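Local coordinates for protein tRNA-5-methyluridine(54) 2-sulfurtransferase (Pyrococcus horikoshii, PDB 3VRH) that catalyses the ATP-dependent 2-thiolation of 5-methyluridine 54 in the T loop of tRNAs, a modification that stabilises tRNAs thermally in thermophiles, at residues Y11-H15 against Y16-Y20; E203-A206 against Y207-V211. One frame throughout, in Å; residues are numbered along the deposited sequence.

Contact 1 of 2, residues Y11-H15 against Y16-Y20; sequences YIKIH and YPKMY
Ile14 and Met19 form an antiparallel hydrogen-bonded pair, Ile14 N donating to Met19 O at 2.8 Å and Met19 N to Ile14 O at 3.0 Å, while Lys13 and Tyr20 make the adjoining non-hydrogen-bonded pair of this small hairpin. On one side of the ribbon the Lys13 chain crosses a face of the Tyr20 ring obliquely: CG, anti to the backbone N (chi1 180°) and offset toward the rim, lies 4.2 Å from the ring centroid in a CH-pi contact, and CD reaches the Tyr20 OH at 3.4 Å. With an alanine at Tyr20 the Lys13 methylenes are likely to lose the ring they lie on, leaving that chain free to turn. On the face that carries Ile14 and Met19, Ile14 CB meets Met19 CG at 3.9 Å. In the turn, which contains a cis peptide before Pro17, His15 CB sits over one face of the Tyr16 ring, 3.9 Å from its centroid. At the start of the hairpin, Tyr11 and Ile12 both face Leu21 in a classic beta bulge. The hairpin belongs to the N-terminal zinc-binding region; Ile14 and Met19 pack on Tyr29 of helix 23-40, and Ile12 touches Arg202 of helix 201-211.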
# COMPACT_ATOMS: atom_id res chain seq x y z
N TYR A 11 29.63 11.65 11.52
CA TYR A 11 28.96 12.56 10.61
C TYR A 11 27.51 12.16 10.46
O TYR A 11 26.63 13.00 10.24
CB TYR A 11 29.64 12.53 9.25
CG TYR A 11 28.92 13.26 8.14
CD1 TYR A 11 28.76 14.64 8.17
CD2 TYR A 11 28.44 12.57 7.02
CE1 TYR A 11 28.13 15.31 7.15
CE2 TYR A 11 27.81 13.24 5.98
CZ TYR A 11 27.66 14.61 6.05
OH TYR A 11 27.03 15.32 5.03
N ILE A 12 27.25 10.87 10.58
CA ILE A 12 25.91 10.36 10.41
C ILE A 12 25.76 9.00 11.09
O ILE A 12 26.75 8.28 11.25
CB ILE A 12 25.58 10.26 8.91
CG1 ILE A 12 24.11 9.86 8.69
CG2 ILE A 12 26.55 9.31 8.22
CD1 ILE A 12 23.70 9.88 7.23
N LYS A 13 24.55 8.66 11.53
CA LYS A 13 24.25 7.32 12.03
C LYS A 13 23.60 6.46 10.95
O LYS A 13 22.59 6.84 10.37
CB LYS A 13 23.36 7.36 13.27
CG LYS A 13 23.02 5.98 13.83
CD LYS A 13 22.32 6.08 15.19
CE LYS A 13 22.15 4.71 15.85
NZ LYS A 13 20.99 3.93 15.30
N ILE A 14 24.21 5.33 10.64
CA ILE A 14 23.67 4.39 9.67
C ILE A 14 22.94 3.31 10.46
O ILE A 14 23.47 2.80 11.45
CB ILE A 14 24.80 3.73 8.84
CG1 ILE A 14 25.63 4.81 8.12
CG2 ILE A 14 24.23 2.72 7.84
CD1 ILE A 14 24.81 5.73 7.25
N HIS A 15 21.73 2.98 10.03
CA HIS A 15 20.88 2.06 10.79
C HIS A 15 21.17 0.60 10.47
O HIS A 15 21.18 -0.25 11.36
CB HIS A 15 19.39 2.33 10.52
CG HIS A 15 19.01 3.78 10.62
ND1 HIS A 15 19.17 4.51 11.78
CD2 HIS A 15 18.48 4.63 9.71
CE1 HIS A 15 18.75 5.75 11.57
NE2 HIS A 15 18.32 5.84 10.33
N TYR A 16 21.40 0.32 9.19
CA TYR A 16 21.60 -1.05 8.74
C TYR A 16 22.86 -1.20 7.89
O TYR A 16 22.88 -0.80 6.73
CB TYR A 16 20.39 -1.55 7.96
CG TYR A 16 19.07 -1.27 8.63
CD1 TYR A 16 18.61 -2.07 9.68
CD2 TYR A 16 18.27 -0.20 8.23
CE1 TYR A 16 17.39 -1.82 10.30
CE2 TYR A 16 17.05 0.06 8.85
CZ TYR A 16 16.62 -0.75 9.87
OH TYR A 16 15.42 -0.47 10.47
N PRO A 17 23.93 -1.77 8.48
CA PRO A 17 23.98 -2.13 9.90
C PRO A 17 24.17 -0.90 10.78
O PRO A 17 24.48 0.18 10.27
CB PRO A 17 25.22 -3.04 9.97
CG PRO A 17 26.10 -2.56 8.88
CD PRO A 17 25.17 -2.13 7.76
N LYS A 18 23.97 -1.06 12.09
CA LYS A 18 24.15 0.03 13.04
C LYS A 18 25.62 0.44 13.17
O LYS A 18 26.48 -0.37 13.53
CB LYS A 18 23.61 -0.35 14.42
CG LYS A 18 22.10 -0.29 14.55
CD LYS A 18 21.65 -0.48 16.00
CE LYS A 18 22.26 0.57 16.92
NZ LYS A 18 21.78 0.44 18.32
N MET A 19 25.89 1.71 12.87
CA MET A 19 27.22 2.29 13.01
C MET A 19 27.19 3.80 12.84
O MET A 19 26.45 4.34 12.00
CB MET A 19 28.17 1.70 11.98
CG MET A 19 27.68 1.81 10.55
SD MET A 19 28.67 0.79 9.46
CE MET A 19 27.57 0.63 8.05
N TYR A 20 27.99 4.50 13.64
CA TYR A 20 28.24 5.91 13.40
C TYR A 20 29.43 5.98 12.46
O TYR A 20 30.36 5.18 12.58
CB TYR A 20 28.55 6.63 14.71
CG TYR A 20 27.34 6.72 15.60
CD1 TYR A 20 26.49 7.81 15.53
CD2 TYR A 20 27.04 5.71 16.50
CE1 TYR A 20 25.37 7.89 16.33
CE2 TYR A 20 25.92 5.78 17.31
CZ TYR A 20 25.09 6.88 17.22
OH TYR A 20 23.97 6.97 18.02

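Contact 2 of 2, residues E203-A206 against Y207-V211; sequences EVVA and YALAV
Helix 201-211 of the PP-loop ATPase domain supplies this contact, two successive turns joined by i to i+4 backbone bonds. Tyr207 N donates to Glu203 O at 2.8 Å, and Ala208 N to Val204 O in the straightest bond of the set, with 176° at the hydrogen. Leu209 N and Ala210 N continue the pattern to Val205 O and Ala206 O, the last bond more bent. The side-chain contact between the turns is made by Val205 and Leu209, which lie side by side and point the same way, Val205 CG1 meeting Leu209 CD1 at 3.7 Å. Leu209 CG, set beside its own backbone N (chi1 -54°), swings back over the preceding turn, which brings CD1 to that valine methyl. Ala210 CB rests near Ala206 O, at 3.3 Å. Tyr207 sends its ring away from the earlier turn, CG being anti to the backbone N (chi1 -172°), and keeps its CB 3.4 Å from Glu203 O. The ring of this buried tyrosine stacks with Phe30 and its OH is hydrogen-bonded to Glu31, while Glu203 OE2 bonds to Tyr29 OH; both polar ends are thus tied to helix 23-40. On helix 58-69, Val205 touches Lys58 and Val204 touches Asp59, a residue of the bicine pocket, which places the Val204 side chain about 8 Å from the bound bicine.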
# COMPACT_ATOMS: atom_id res chain seq x y z
N GLU A 203 20.39 9.26 3.05
CA GLU A 203 21.81 9.01 2.72
C GLU A 203 22.25 9.81 1.49
O GLU A 203 23.35 10.32 1.44
CB GLU A 203 22.06 7.51 2.53
CG GLU A 203 21.91 6.76 3.83
CD GLU A 203 21.96 5.26 3.67
OE1 GLU A 203 21.57 4.75 2.60
OE2 GLU A 203 22.38 4.60 4.63
N VAL A 204 21.35 9.95 0.51
CA VAL A 204 21.64 10.76 -0.66
C VAL A 204 21.88 12.22 -0.27
O VAL A 204 22.91 12.80 -0.66
CB VAL A 204 20.53 10.67 -1.72
CG1 VAL A 204 20.79 11.64 -2.86
CG2 VAL A 204 20.43 9.23 -2.25
N VAL A 205 20.96 12.79 0.50
CA VAL A 205 21.17 14.14 1.03
C VAL A 205 22.53 14.25 1.72
O VAL A 205 23.32 15.16 1.42
CB VAL A 205 20.05 14.58 2.00
CG1 VAL A 205 20.46 15.87 2.73
CG2 VAL A 205 18.75 14.79 1.24
N ALA A 206 22.82 13.32 2.62
CA ALA A 206 24.09 13.37 3.34
C ALA A 206 25.31 13.26 2.42
O ALA A 206 26.36 13.87 2.65
CB ALA A 206 24.12 12.32 4.45
N TYR A 207 25.19 12.48 1.35
CA TYR A 207 26.31 12.29 0.46
C TYR A 207 26.60 13.55 -0.35
O TYR A 207 27.74 13.99 -0.42
CB TYR A 207 26.10 11.09 -0.45
CG TYR A 207 27.33 10.76 -1.26
CD1 TYR A 207 27.53 11.31 -2.52
CD2 TYR A 207 28.30 9.92 -0.75
CE1 TYR A 207 28.67 11.01 -3.26
CE2 TYR A 207 29.44 9.61 -1.48
CZ TYR A 207 29.62 10.15 -2.74
OH TYR A 207 30.75 9.86 -3.47
N ALA A 208 25.57 14.12 -0.97
CA ALA A 208 25.70 15.36 -1.71
C ALA A 208 26.38 16.46 -0.90
O ALA A 208 27.24 17.16 -1.39
CB ALA A 208 24.34 15.85 -2.17
N LEU A 209 25.97 16.60 0.34
CA LEU A 209 26.49 17.65 1.18
C LEU A 209 27.94 17.35 1.52
O LEU A 209 28.77 18.25 1.59
CB LEU A 209 25.64 17.80 2.44
CG LEU A 209 24.16 18.01 2.03
CD1 LEU A 209 23.21 18.24 3.21
CD2 LEU A 209 24.05 19.13 0.96
N ALA A 210 28.25 16.06 1.68
CA ALA A 210 29.62 15.66 2.01
C ALA A 210 30.57 15.95 0.86
O ALA A 210 31.70 16.35 1.09
CB ALA A 210 29.67 14.19 2.40
N VAL A 211 30.12 15.77 -0.38
CA VAL A 211 31.00 15.99 -1.51
C VAL A 211 30.87 17.39 -2.13
O VAL A 211 31.49 17.68 -3.14
CB VAL A 211 30.84 14.92 -2.61
CG1 VAL A 211 31.28 13.56 -2.10
CG2 VAL A 211 29.39 14.87 -3.11

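In the fold
Contact 2 is mostly buried, whereas contact 1 lies farther from the chain centre and has an exposed turn. They join directly: Tyr11 OH makes a probable hydrogen bond to Ala206 O at 2.9 Å, so that this carbonyl accepts from the tyrosine as well as from the helix backbone, and Ile12 CD1 packs on Ala206 CB at 3.7 Å. Ile14 CD1 also rests on Glu203 OE2. Helix 23-40 borders both. In residues 11-20 aliphatic lysine carbons lie on an aromatic ring; in residues 203-211 backbone i to i+4 bonds dominate, with one valine-leucine contact between turns, and the polar ends of Glu203 and Tyr207 are bonded to helix 23-40.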